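Local structure of sensor protein (Bacteroides thetaiotaomicron, 2X7X) at residues P89-D94 with A104-D109; V132-L137 with D190-H195; N196-P201 with G220-P225. The protein binds fructose through this periplasmic domain of a hybrid two-component sensor, whose whole chain probably acts as a histidine kinase that regulates transcription. All coordinates share one frame; numbering follows the deposited sequence.

Contact 1. Residues P89-D94 with A104-D109. With FRU (beta-D-fructofuranose), chain E.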
ATOM      1  N   PRO A  89      12.333 -32.645  -7.043  1.00 43.90           N
ATOM      2  CA  PRO A  89      11.052 -31.926  -7.001  1.00 43.07           C
ATOM      3  C   PRO A  89      11.127 -30.542  -7.672  1.00 41.87           C
ATOM      4  O   PRO A  89      12.040 -29.761  -7.389  1.00 41.43           O
ATOM      5  CB  PRO A  89      10.761 -31.813  -5.494  1.00 42.96           C
ATOM      6  CG  PRO A  89      12.084 -31.816  -4.855  1.00 43.28           C
ATOM      7  CD  PRO A  89      12.994 -32.660  -5.724  1.00 43.77           C
ATOM      8  N   VAL A  90      10.165 -30.265  -8.552  1.00 40.85           N
ATOM      9  CA  VAL A  90      10.165 -29.057  -9.395  1.00 39.67           C
ATOM     10  C   VAL A  90       9.001 -28.119  -9.065  1.00 38.89           C
ATOM     11  O   VAL A  90       7.833 -28.538  -9.043  1.00 39.22           O
ATOM     12  CB  VAL A  90      10.070 -29.407 -10.910  1.00 39.82           C
ATOM     13  CG1 VAL A  90      10.022 -28.127 -11.766  1.00 39.33           C
ATOM     14  CG2 VAL A  90      11.215 -30.343 -11.347  1.00 39.10           C
ATOM     15  N   ILE A  91       9.315 -26.854  -8.801  1.00 37.57           N
ATOM     16  CA  ILE A  91       8.268 -25.841  -8.645  1.00 36.01           C
ATOM     17  C   ILE A  91       8.250 -24.910  -9.851  1.00 35.12           C
ATOM     18  O   ILE A  91       9.266 -24.256 -10.180  1.00 34.25           O
ATOM     19  CB  ILE A  91       8.400 -24.998  -7.361  1.00 35.98           C
ATOM     20  CG1 ILE A  91       8.241 -25.868  -6.112  1.00 35.40           C
ATOM     21  CG2 ILE A  91       7.343 -23.903  -7.357  1.00 36.14           C
ATOM     22  CD1 ILE A  91       8.508 -25.141  -4.805  1.00 34.19           C
ATOM     23  N   LEU A  92       7.088 -24.870 -10.501  1.00 33.61           N
ATOM     24  CA  LEU A  92       6.856 -23.931 -11.576  1.00 32.51           C
ATOM     25  C   LEU A  92       6.325 -22.631 -11.004  1.00 31.88           C
ATOM     26  O   LEU A  92       5.328 -22.625 -10.265  1.00 31.97           O
ATOM     27  CB  LEU A  92       5.871 -24.501 -12.603  1.00 32.44           C
ATOM     28  CG  LEU A  92       6.211 -25.825 -13.299  1.00 30.98           C
ATOM     29  CD1 LEU A  92       5.085 -26.177 -14.215  1.00 29.12           C
ATOM     30  CD2 LEU A  92       7.522 -25.771 -14.072  1.00 29.11           C
ATOM     31  N   VAL A  93       7.005 -21.537 -11.339  1.00 30.98           N
ATOM     32  CA  VAL A  93       6.542 -20.199 -10.987  1.00 30.27           C
ATOM     33  C   VAL A  93       6.184 -19.389 -12.228  1.00 29.58           C
ATOM     34  O   VAL A  93       6.934 -19.399 -13.220  1.00 29.13           O
ATOM     35  CB  VAL A  93       7.600 -19.401 -10.178  1.00 30.27           C
ATOM     36  CG1 VAL A  93       6.997 -18.098  -9.701  1.00 30.42           C
ATOM     37  CG2 VAL A  93       8.042 -20.181  -8.982  1.00 30.88           C
ATOM     38  N   ASP A  94       5.051 -18.682 -12.158  1.00 28.86           N
ATOM     39  CA  ASP A  94       4.713 -17.622 -13.125  1.00 28.64           C
ATOM     40  C   ASP A  94       4.468 -18.159 -14.549  1.00 28.44           C
ATOM     41  O   ASP A  94       3.341 -18.120 -15.030  1.00 28.87           O
ATOM     42  CB  ASP A  94       5.752 -16.466 -13.038  1.00 28.27           C
ATOM     43  CG  ASP A  94       6.019 -15.785 -14.366  1.00 28.85           C
ATOM     44  OD1 ASP A  94       5.071 -15.296 -15.013  1.00 30.92           O
ATOM     45  OD2 ASP A  94       7.198 -15.705 -14.765  1.00 28.63           O
ATOM     46  N   ALA A 104       4.762 -28.779  -8.017  1.00 38.27           N
ATOM     47  CA  ALA A 104       3.786 -27.749  -7.657  1.00 37.81           C
ATOM     48  C   ALA A 104       3.878 -26.512  -8.533  1.00 37.21           C
ATOM     49  O   ALA A 104       4.949 -26.153  -9.029  1.00 37.36           O
ATOM     50  CB  ALA A 104       3.921 -27.365  -6.175  1.00 37.87           C
ATOM     51  N   TYR A 105       2.734 -25.867  -8.718  1.00 36.85           N
ATOM     52  CA  TYR A 105       2.648 -24.630  -9.488  1.00 36.26           C
ATOM     53  C   TYR A 105       2.231 -23.482  -8.579  1.00 35.16           C
ATOM     54  O   TYR A 105       1.312 -23.620  -7.775  1.00 34.58           O
ATOM     55  CB  TYR A 105       1.651 -24.777 -10.646  1.00 36.45           C
ATOM     56  CG  TYR A 105       1.375 -23.478 -11.374  1.00 38.50           C
ATOM     57  CD1 TYR A 105       2.379 -22.837 -12.112  1.00 40.09           C
ATOM     58  CD2 TYR A 105       0.120 -22.874 -11.310  1.00 40.66           C
ATOM     59  CE1 TYR A 105       2.138 -21.626 -12.764  1.00 41.26           C
ATOM     60  CE2 TYR A 105      -0.135 -21.663 -11.969  1.00 42.03           C
ATOM     61  CZ  TYR A 105       0.877 -21.049 -12.695  1.00 42.78           C
ATOM     62  OH  TYR A 105       0.627 -19.854 -13.346  1.00 45.40           O
ATOM     63  N   ILE A 106       2.925 -22.354  -8.700  1.00 34.24           N
ATOM     64  CA  ILE A 106       2.448 -21.112  -8.086  1.00 33.43           C
ATOM     65  C   ILE A 106       2.535 -19.926  -9.051  1.00 32.86           C
ATOM     66  O   ILE A 106       3.534 -19.738  -9.751  1.00 32.65           O
ATOM     67  CB  ILE A 106       3.172 -20.796  -6.765  1.00 33.16           C
ATOM     68  CG1 ILE A 106       2.530 -19.582  -6.089  1.00 33.65           C
ATOM     69  CG2 ILE A 106       4.655 -20.593  -7.007  1.00 32.65           C
ATOM     70  CD1 ILE A 106       3.174 -19.178  -4.774  1.00 34.68           C
ATOM     71  N   GLY A 107       1.478 -19.125  -9.077  1.00 32.44           N
ATOM     72  CA  GLY A 107       1.449 -17.938  -9.931  1.00 32.02           C
ATOM     73  C   GLY A 107       0.111 -17.241  -9.955  1.00 31.69           C
ATOM     74  O   GLY A 107      -0.833 -17.682  -9.309  1.00 32.13           O
ATOM     75  N   ALA A 108       0.024 -16.143 -10.697  1.00 31.40           N
ATOM     76  CA  ALA A 108      -1.231 -15.426 -10.829  1.00 30.88           C
ATOM     77  C   ALA A 108      -1.891 -15.810 -12.148  1.00 30.90           C
ATOM     78  O   ALA A 108      -1.194 -16.172 -13.091  1.00 31.17           O
ATOM     79  CB  ALA A 108      -0.986 -13.950 -10.756  1.00 30.79           C
ATOM     80  N   ASP A 109      -3.225 -15.737 -12.225  1.00 30.85           N
ATOM     81  CA  ASP A 109      -3.931 -16.159 -13.450  1.00 30.34           C
ATOM     82  C   ASP A 109      -3.808 -15.138 -14.586  1.00 29.64           C
ATOM     83  O   ASP A 109      -4.451 -14.082 -14.571  1.00 29.74           O
ATOM     84  CB  ASP A 109      -5.403 -16.475 -13.180  1.00 30.26           C
ATOM     85  CG  ASP A 109      -6.072 -17.184 -14.351  1.00 31.97           C
ATOM     86  OD1 ASP A 109      -7.163 -17.753 -14.143  1.00 35.03           O
ATOM     87  OD2 ASP A 109      -5.517 -17.198 -15.473  1.00 32.46           O
TER
HETATM   88  C1  FRU E1335       9.457 -10.368 -15.835  1.00 24.07           C
HETATM   89  C2  FRU E1335       8.351 -10.326 -16.874  1.00 22.70           C
HETATM   90  C3  FRU E1335       7.189  -9.435 -16.443  1.00 21.51           C
HETATM   91  C4  FRU E1335       5.988 -10.212 -16.944  1.00 21.98           C
HETATM   92  C5  FRU E1335       6.423 -11.641 -16.649  1.00 22.73           C
HETATM   93  C6  FRU E1335       5.725 -12.719 -17.478  1.00 23.46           C
HETATM   94  O1  FRU E1335      10.642 -10.902 -16.418  1.00 24.20           O
HETATM   95  O2  FRU E1335       8.918  -9.916 -18.124  1.00 22.07           O
HETATM   96  O3  FRU E1335       7.282  -8.101 -16.966  1.00 19.62           O
HETATM   97  O4  FRU E1335       4.771  -9.841 -16.286  1.00 21.48           O
HETATM   98  O5  FRU E1335       7.808 -11.634 -17.004  1.00 23.02           O
HETATM   99  O6  FRU E1335       6.135 -14.021 -17.014  1.00 24.64           O
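Leu92 and Tyr105 are paired at the middle of two parallel strands that end at the fructose pocket of this periplasmic binding protein domain, with Asp94 just past the C-terminal end of strand 90-93. Leu92 uses both backbone atoms: its N gives a hydrogen bond to Ala104 O at 2.9 Å, and its O takes one from Ile106 N at 2.9 Å. The ladder runs on in both directions, Ala104 N bonding Val90 O (3.2 Å) and Asp94 N bonding Ile106 O (3.0 Å), which ties the start of the pocket loop to the sheet. Tyr105 turns its CG to the side opposite the backbone N (chi1 172°), which lays the ring along the strand, and Leu92 CB meets the ring edge in its plane, 3.9 Å from CD1. On the opposite face of the sheet Val93 and Ile106 lie side by side, their CG2 atoms 3.9 Å apart, while Ile91 CG2 adds a looser touch on Ile106 CG2 at 4.3 Å.

Asp94 points away from strand 104-108, its carboxylate turned to the sugar, and OD1 accepts the hydroxyl O6 of fructose at 2.6 Å. Tyr245 OH also bonds OD1, whereas OD2 has a salt bridge to Arg20 and a hydrogen bond with Ser69, a grip that probably fixes the carboxylate's rotation. In the sheet, strand 65-68 flanks 90-93 and strand 268-271 flanks 104-108, while helix 249-260 packs over the face that carries Ile91 and Ile106.

Contact 2. Residues V132-L137 with D190-H195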
ATOM      1  N   VAL A 132      -4.577  -1.501 -30.177  1.00 22.91           N
ATOM      2  CA  VAL A 132      -3.422  -2.264 -30.635  1.00 22.63           C
ATOM      3  C   VAL A 132      -2.827  -3.031 -29.443  1.00 22.45           C
ATOM      4  O   VAL A 132      -2.854  -2.524 -28.310  1.00 22.83           O
ATOM      5  CB  VAL A 132      -2.373  -1.383 -31.383  1.00 22.68           C
ATOM      6  CG1 VAL A 132      -2.973  -0.820 -32.654  1.00 23.22           C
ATOM      7  CG2 VAL A 132      -1.852  -0.239 -30.515  1.00 22.57           C
ATOM      8  N   GLU A 133      -2.321  -4.246 -29.699  1.00 21.81           N
ATOM      9  CA  GLU A 133      -1.744  -5.128 -28.671  1.00 20.92           C
ATOM     10  C   GLU A 133      -0.273  -5.375 -28.917  1.00 20.66           C
ATOM     11  O   GLU A 133       0.128  -5.696 -30.022  1.00 21.16           O
ATOM     12  CB  GLU A 133      -2.469  -6.476 -28.628  1.00 21.09           C
ATOM     13  CG  GLU A 133      -2.074  -7.381 -27.456  1.00 21.16           C
ATOM     14  CD  GLU A 133      -2.829  -8.713 -27.410  1.00 22.89           C
ATOM     15  OE1 GLU A 133      -3.320  -9.179 -28.460  1.00 23.94           O
ATOM     16  OE2 GLU A 133      -2.914  -9.328 -26.326  1.00 23.66           O
ATOM     17  N   LEU A 134       0.529  -5.231 -27.869  1.00 20.44           N
ATOM     18  CA  LEU A 134       1.949  -5.535 -27.913  1.00 19.77           C
ATOM     19  C   LEU A 134       2.236  -6.633 -26.885  1.00 19.26           C
ATOM     20  O   LEU A 134       2.195  -6.416 -25.676  1.00 19.18           O
ATOM     21  CB  LEU A 134       2.768  -4.261 -27.665  1.00 19.87           C
ATOM     22  CG  LEU A 134       2.616  -3.140 -28.718  1.00 20.58           C
ATOM     23  CD1 LEU A 134       2.963  -1.759 -28.182  1.00 20.34           C
ATOM     24  CD2 LEU A 134       3.445  -3.409 -29.960  1.00 20.00           C
ATOM     25  N   THR A 135       2.513  -7.827 -27.377  1.00 19.01           N
ATOM     26  CA  THR A 135       2.565  -9.017 -26.520  1.00 19.00           C
ATOM     27  C   THR A 135       3.963  -9.321 -25.986  1.00 19.03           C
ATOM     28  O   THR A 135       4.969  -8.862 -26.526  1.00 18.78           O
ATOM     29  CB  THR A 135       2.042 -10.276 -27.285  1.00 18.85           C
ATOM     30  OG1 THR A 135       3.077 -10.830 -28.111  1.00 18.51           O
ATOM     31  CG2 THR A 135       0.871  -9.913 -28.166  1.00 19.16           C
ATOM     32  N   GLY A 136       4.020 -10.131 -24.939  1.00 19.42           N
ATOM     33  CA  GLY A 136       5.277 -10.778 -24.534  1.00 19.50           C
ATOM     34  C   GLY A 136       5.655 -11.843 -25.543  1.00 19.66           C
ATOM     35  O   GLY A 136       4.923 -12.091 -26.505  1.00 19.11           O
ATOM     36  N   LEU A 137       6.805 -12.467 -25.321  1.00 20.31           N
ATOM     37  CA  LEU A 137       7.307 -13.539 -26.184  1.00 20.71           C
ATOM     38  C   LEU A 137       6.202 -14.547 -26.463  1.00 20.82           C
ATOM     39  O   LEU A 137       5.658 -15.144 -25.531  1.00 20.76           O
ATOM     40  CB  LEU A 137       8.496 -14.221 -25.501  1.00 20.50           C
ATOM     41  CG  LEU A 137       9.417 -15.152 -26.303  1.00 20.71           C
ATOM     42  CD1 LEU A 137      10.005 -14.495 -27.541  1.00 19.07           C
ATOM     43  CD2 LEU A 137      10.543 -15.644 -25.385  1.00 20.50           C
ATOM     44  N   ASP A 190      -7.172   4.152 -30.270  1.00 24.61           N
ATOM     45  CA  ASP A 190      -7.751   4.655 -29.024  1.00 23.08           C
ATOM     46  C   ASP A 190      -7.143   4.026 -27.759  1.00 22.00           C
ATOM     47  O   ASP A 190      -7.319   4.544 -26.655  1.00 21.36           O
ATOM     48  CB  ASP A 190      -9.285   4.512 -29.060  1.00 23.13           C
ATOM     49  CG  ASP A 190      -9.884   5.050 -30.352  1.00 23.12           C
ATOM     50  OD1 ASP A 190      -9.733   6.254 -30.637  1.00 23.09           O
ATOM     51  OD2 ASP A 190     -10.484   4.261 -31.105  1.00 24.83           O
ATOM     52  N   ALA A 191      -6.409   2.926 -27.928  1.00 20.97           N
ATOM     53  CA  ALA A 191      -5.838   2.220 -26.784  1.00 20.42           C
ATOM     54  C   ALA A 191      -4.683   1.321 -27.140  1.00 19.90           C
ATOM     55  O   ALA A 191      -4.692   0.638 -28.167  1.00 19.94           O
ATOM     56  CB  ALA A 191      -6.908   1.408 -26.054  1.00 20.25           C
ATOM     57  N   VAL A 192      -3.699   1.303 -26.250  1.00 19.32           N
ATOM     58  CA  VAL A 192      -2.576   0.379 -26.341  1.00 18.20           C
ATOM     59  C   VAL A 192      -2.677  -0.588 -25.175  1.00 18.16           C
ATOM     60  O   VAL A 192      -2.764  -0.169 -24.020  1.00 18.51           O
ATOM     61  CB  VAL A 192      -1.211   1.150 -26.316  1.00 17.82           C
ATOM     62  CG1 VAL A 192      -0.025   0.206 -26.461  1.00 14.97           C
ATOM     63  CG2 VAL A 192      -1.203   2.187 -27.423  1.00 17.01           C
ATOM     64  N   TYR A 193      -2.689  -1.874 -25.489  1.00 18.17           N
ATOM     65  CA  TYR A 193      -2.596  -2.923 -24.482  1.00 18.10           C
ATOM     66  C   TYR A 193      -1.198  -3.479 -24.560  1.00 18.67           C
ATOM     67  O   TYR A 193      -0.843  -4.114 -25.553  1.00 18.53           O
ATOM     68  CB  TYR A 193      -3.602  -4.027 -24.776  1.00 17.65           C
ATOM     69  CG  TYR A 193      -3.514  -5.275 -23.905  1.00 17.25           C
ATOM     70  CD1 TYR A 193      -2.890  -5.258 -22.637  1.00 16.07           C
ATOM     71  CD2 TYR A 193      -4.101  -6.467 -24.337  1.00 15.22           C
ATOM     72  CE1 TYR A 193      -2.838  -6.407 -21.846  1.00 14.99           C
ATOM     73  CE2 TYR A 193      -4.057  -7.615 -23.562  1.00 14.41           C
ATOM     74  CZ  TYR A 193      -3.435  -7.590 -22.327  1.00 15.86           C
ATOM     75  OH  TYR A 193      -3.421  -8.754 -21.591  1.00 15.19           O
ATOM     76  N   ALA A 194      -0.408  -3.235 -23.517  1.00 18.92           N
ATOM     77  CA  ALA A 194       0.965  -3.713 -23.447  1.00 19.09           C
ATOM     78  C   ALA A 194       1.037  -4.807 -22.397  1.00 19.64           C
ATOM     79  O   ALA A 194       0.507  -4.643 -21.297  1.00 19.82           O
ATOM     80  CB  ALA A 194       1.885  -2.564 -23.084  1.00 19.17           C
ATOM     81  N   HIS A 195       1.689  -5.919 -22.726  1.00 20.22           N
ATOM     82  CA  HIS A 195       1.729  -7.086 -21.824  1.00 20.79           C
ATOM     83  C   HIS A 195       2.577  -6.875 -20.575  1.00 21.06           C
ATOM     84  O   HIS A 195       2.423  -7.601 -19.599  1.00 21.39           O
ATOM     85  CB  HIS A 195       2.155  -8.365 -22.565  1.00 20.85           C
ATOM     86  CG  HIS A 195       1.069  -8.983 -23.403  1.00 21.41           C
ATOM     87  ND1 HIS A 195       1.094 -10.310 -23.792  1.00 21.18           N
ATOM     88  CD2 HIS A 195      -0.072  -8.461 -23.915  1.00 19.59           C
ATOM     89  CE1 HIS A 195       0.017 -10.575 -24.511  1.00 21.33           C
ATOM     90  NE2 HIS A 195      -0.701  -9.467 -24.607  1.00 21.90           N
TER
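Glu133 swings CG opposite its backbone N (chi1 -172°) and runs out extended, while His195 places CG beside its own N (chi1 -77°), and the two side chains meet on one face of the parallel strands in the second lobe of the periplasmic binding protein fold. His195 NE2 donates to Glu133 OE2 at 2.8 Å, almost in the plane of the imidazole but from above that of the carboxylate, the two planes being 62° apart. Glu133 OE1 is held by His147 ND1, so the carboxylate is gripped at both oxygens. Tyr193 lies alongside Glu133, the ring and carboxylate planes nearly parallel, and its OH bonds the backbone O of Arg146, a fructose-binding residue.

Beneath these groups the strands are laced in register. Val132 N bonds Ala191 O, Tyr193 N bonds Val132 O and Leu134 N bonds Tyr193 O, each at 2.9 Å; His195 N closes the row on Leu134 O at 3.0 Å. The other face is apolar: Val192 sends CG2 to Val132 CG2 and CG1 to Leu134 CD1, each pair 4.0 Å apart, and helices 172-185 and 199-209 cover it. Where strand 128-135 ends, Thr135 CA sits over the imidazole of His195 in a CH-pi contact, 3.4 Å from the ring centroid.

Contact 3. Residues N196-P201 with G220-P225. With FRU (beta-D-fructofuranose), chain E.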
ATOM      1  N   ASN A 196       3.474  -5.894 -20.590  1.00 21.23           N
ATOM      2  CA  ASN A 196       4.089  -5.475 -19.334  1.00 21.60           C
ATOM      3  C   ASN A 196       4.421  -3.996 -19.274  1.00 21.73           C
ATOM      4  O   ASN A 196       4.263  -3.274 -20.260  1.00 21.80           O
ATOM      5  CB  ASN A 196       5.286  -6.355 -18.938  1.00 21.17           C
ATOM      6  CG  ASN A 196       6.549  -6.075 -19.758  1.00 22.92           C
ATOM      7  OD1 ASN A 196       6.583  -5.237 -20.681  1.00 22.20           O
ATOM      8  ND2 ASN A 196       7.611  -6.789 -19.407  1.00 22.57           N
ATOM      9  N   ASP A 197       4.898  -3.568 -18.106  1.00 22.31           N
ATOM     10  CA  ASP A 197       5.219  -2.168 -17.825  1.00 22.07           C
ATOM     11  C   ASP A 197       6.569  -1.771 -18.382  1.00 22.36           C
ATOM     12  O   ASP A 197       7.057  -0.690 -18.062  1.00 23.21           O
ATOM     13  CB  ASP A 197       5.227  -1.910 -16.317  1.00 21.91           C
ATOM     14  CG  ASP A 197       3.868  -2.094 -15.675  1.00 21.88           C
ATOM     15  OD1 ASP A 197       2.831  -2.025 -16.372  1.00 22.71           O
ATOM     16  OD2 ASP A 197       3.829  -2.303 -14.452  1.00 22.91           O
ATOM     17  N   ARG A 198       7.197  -2.647 -19.165  1.00 22.19           N
ATOM     18  CA  ARG A 198       8.404  -2.282 -19.906  1.00 21.71           C
ATOM     19  C   ARG A 198       8.033  -2.050 -21.384  1.00 22.03           C
ATOM     20  O   ARG A 198       8.507  -1.105 -22.019  1.00 21.95           O
ATOM     21  CB  ARG A 198       9.485  -3.346 -19.768  1.00 21.50           C
ATOM     22  CG  ARG A 198      10.113  -3.435 -18.362  1.00 21.90           C
ATOM     23  CD  ARG A 198      11.382  -4.341 -18.321  1.00 20.95           C
ATOM     24  NE  ARG A 198      11.192  -5.680 -18.926  1.00 19.17           N
ATOM     25  CZ  ARG A 198      10.530  -6.688 -18.353  1.00 17.09           C
ATOM     26  NH1 ARG A 198       9.953  -6.547 -17.159  1.00 12.29           N
ATOM     27  NH2 ARG A 198      10.427  -7.840 -18.998  1.00 16.04           N
ATOM     28  N   ILE A 199       7.163  -2.904 -21.920  1.00 21.33           N
ATOM     29  CA  ILE A 199       6.558  -2.646 -23.215  1.00 20.61           C
ATOM     30  C   ILE A 199       5.862  -1.268 -23.219  1.00 20.75           C
ATOM     31  O   ILE A 199       6.043  -0.466 -24.147  1.00 20.75           O
ATOM     32  CB  ILE A 199       5.590  -3.790 -23.607  1.00 19.93           C
ATOM     33  CG1 ILE A 199       6.391  -5.059 -23.931  1.00 20.73           C
ATOM     34  CG2 ILE A 199       4.756  -3.423 -24.793  1.00 19.12           C
ATOM     35  CD1 ILE A 199       5.627  -6.363 -23.796  1.00 18.27           C
ATOM     36  N   ALA A 200       5.112  -0.985 -22.162  1.00 20.78           N
ATOM     37  CA  ALA A 200       4.241   0.198 -22.120  1.00 21.10           C
ATOM     38  C   ALA A 200       4.926   1.554 -22.367  1.00 21.22           C
ATOM     39  O   ALA A 200       4.504   2.293 -23.255  1.00 21.25           O
ATOM     40  CB  ALA A 200       3.409   0.216 -20.842  1.00 20.97           C
ATOM     41  N   PRO A 201       5.988   1.883 -21.604  1.00 21.52           N
ATOM     42  CA  PRO A 201       6.646   3.183 -21.874  1.00 21.90           C
ATOM     43  C   PRO A 201       7.257   3.299 -23.283  1.00 22.35           C
ATOM     44  O   PRO A 201       7.445   4.413 -23.794  1.00 22.68           O
ATOM     45  CB  PRO A 201       7.741   3.278 -20.804  1.00 21.91           C
ATOM     46  CG  PRO A 201       7.862   1.894 -20.215  1.00 21.91           C
ATOM     47  CD  PRO A 201       6.585   1.169 -20.462  1.00 21.41           C
ATOM     48  N   GLY A 220      -0.824  -1.461 -19.032  1.00 19.43           N
ATOM     49  CA  GLY A 220       0.278  -2.411 -18.900  1.00 19.51           C
ATOM     50  C   GLY A 220       0.008  -3.417 -17.800  1.00 19.76           C
ATOM     51  O   GLY A 220      -1.069  -3.414 -17.203  1.00 20.31           O
ATOM     52  N   ILE A 221       0.974  -4.293 -17.542  1.00 19.66           N
ATOM     53  CA  ILE A 221       0.845  -5.295 -16.487  1.00 19.10           C
ATOM     54  C   ILE A 221       2.146  -5.326 -15.700  1.00 19.75           C
ATOM     55  O   ILE A 221       3.215  -5.144 -16.277  1.00 19.44           O
ATOM     56  CB  ILE A 221       0.538  -6.697 -17.058  1.00 18.75           C
ATOM     57  CG1 ILE A 221      -0.762  -6.680 -17.867  1.00 17.07           C
ATOM     58  CG2 ILE A 221       0.404  -7.720 -15.936  1.00 18.58           C
ATOM     59  CD1 ILE A 221      -0.985  -7.892 -18.755  1.00 11.75           C
ATOM     60  N   ASP A 222       2.032  -5.511 -14.381  1.00 20.29           N
ATOM     61  CA  ASP A 222       3.146  -5.792 -13.459  1.00 20.96           C
ATOM     62  C   ASP A 222       2.961  -4.967 -12.198  1.00 21.86           C
ATOM     63  O   ASP A 222       2.931  -5.519 -11.090  1.00 21.37           O
ATOM     64  CB  ASP A 222       4.533  -5.539 -14.063  1.00 20.92           C
ATOM     65  CG  ASP A 222       5.060  -6.719 -14.879  1.00 21.47           C
ATOM     66  OD1 ASP A 222       4.564  -7.855 -14.753  1.00 20.69           O
ATOM     67  OD2 ASP A 222       5.994  -6.495 -15.674  1.00 22.88           O
ATOM     68  N   ALA A 223       2.832  -3.649 -12.380  1.00 22.93           N
ATOM     69  CA  ALA A 223       2.586  -2.700 -11.280  1.00 24.20           C
ATOM     70  C   ALA A 223       3.608  -2.747 -10.135  1.00 24.95           C
ATOM     71  O   ALA A 223       3.224  -2.760  -8.970  1.00 25.01           O
ATOM     72  CB  ALA A 223       1.154  -2.871 -10.724  1.00 23.62           C
ATOM     73  N   LEU A 224       4.895  -2.775 -10.466  1.00 26.48           N
ATOM     74  CA  LEU A 224       5.963  -2.725  -9.447  1.00 27.58           C
ATOM     75  C   LEU A 224       6.096  -1.323  -8.857  1.00 28.34           C
ATOM     76  O   LEU A 224       5.868  -0.336  -9.557  1.00 28.41           O
ATOM     77  CB  LEU A 224       7.315  -3.124 -10.054  1.00 27.24           C
ATOM     78  CG  LEU A 224       7.551  -4.548 -10.565  1.00 27.44           C
ATOM     79  CD1 LEU A 224       8.860  -4.652 -11.364  1.00 27.12           C
ATOM     80  CD2 LEU A 224       7.549  -5.532  -9.409  1.00 27.34           C
ATOM     81  N   PRO A 225       6.464  -1.232  -7.568  1.00 29.34           N
ATOM     82  CA  PRO A 225       6.865   0.053  -6.973  1.00 30.07           C
ATOM     83  C   PRO A 225       8.301   0.379  -7.360  1.00 30.86           C
ATOM     84  O   PRO A 225       8.938  -0.423  -8.023  1.00 31.33           O
ATOM     85  CB  PRO A 225       6.781  -0.213  -5.470  1.00 29.93           C
ATOM     86  CG  PRO A 225       7.010  -1.700  -5.333  1.00 29.83           C
ATOM     87  CD  PRO A 225       6.424  -2.326  -6.574  1.00 29.59           C
TER
HETATM   88  C1  FRU E1335       9.457 -10.368 -15.835  1.00 24.07           C
HETATM   89  C2  FRU E1335       8.351 -10.326 -16.874  1.00 22.70           C
HETATM   90  C3  FRU E1335       7.189  -9.435 -16.443  1.00 21.51           C
HETATM   91  C4  FRU E1335       5.988 -10.212 -16.944  1.00 21.98           C
HETATM   92  C5  FRU E1335       6.423 -11.641 -16.649  1.00 22.73           C
HETATM   93  C6  FRU E1335       5.725 -12.719 -17.478  1.00 23.46           C
HETATM   94  O1  FRU E1335      10.642 -10.902 -16.418  1.00 24.20           O
HETATM   95  O2  FRU E1335       8.918  -9.916 -18.124  1.00 22.07           O
HETATM   96  O3  FRU E1335       7.282  -8.101 -16.966  1.00 19.62           O
HETATM   97  O4  FRU E1335       4.771  -9.841 -16.286  1.00 21.48           O
HETATM   98  O5  FRU E1335       7.808 -11.634 -17.004  1.00 23.02           O
HETATM   99  O6  FRU E1335       6.135 -14.021 -17.014  1.00 24.64           O
HETATM  100  O   HOH W   1       5.832  -2.164 -13.034  1.00 29.39           O
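Asp197, Asn196 and Asp222 carry this contact, in which the turn leading into helix 199-209 meets the loop after strand 217-220 at the fructose pocket. Asp197 reaches across with OD2, which accepts Ala223 N at 2.7 Å on its syn side, somewhat out of the carboxylate plane. A water extends the grip: it donates to Asp197 OD2 and, 2.8 Å from Leu224 N, accepts from it, while Asp197 OD1 is hydrogen-bonded to Thr242 OG1. Replacing Asp197 with an alanine would probably leave Ala223 N and the Thr242 hydroxyl without this mate and set the loop behind Asp222 freer to shift.

Asn196 lies beside Asp222 and points the same way, amide and carboxylate planes 60° apart, with Asn196 CB 3.3 Å from Asp222 OD2. Asn196 CG sits between the backbone N and the carbonyl carbon (chi1 75°), which lets the amide work in two directions: OD1 accepts Ile199 N at 2.7 Å in an Asx motif, and ND2 donates to fructose O3 at 2.8 Å as well as to Trp170 O. Asp222 takes the hydroxyls O3 and O4 of the sugar on its two oxygens, the latter on OD1. Arg198 completes the grip edge-on, NH2 to fructose O2 at 2.7 Å, its NE salt-bridged to Glu171.

Around this site, Ile199 and Ala200 rest on Ala194 of strand 191-194, Gly220 and Asp222 bond to the backbone at and just beyond strand 241-244, and Leu224 packs on helix 18-31 from the first lobe.

In the fold
The three contacts follow one another along the chain and divide between the two sheets of the binding protein fold. Contact 1 joins neighbouring strands of the first, all-parallel sheet; contact 2 joins strands of the second, about 25 Å away centre to centre and across the middle of the chain. Contact 3 lies close to contact 2, centres about 11 Å apart, because strand 191-194 is followed, after a short turn, by helix 199-209, and Ile199 and Ile221 pack against residues of contact 2. Contacts 1 and 3 do not touch, with nearest atoms about 7 Å apart, yet both hold fructose, so the sugar bridges the two lobes in the cleft.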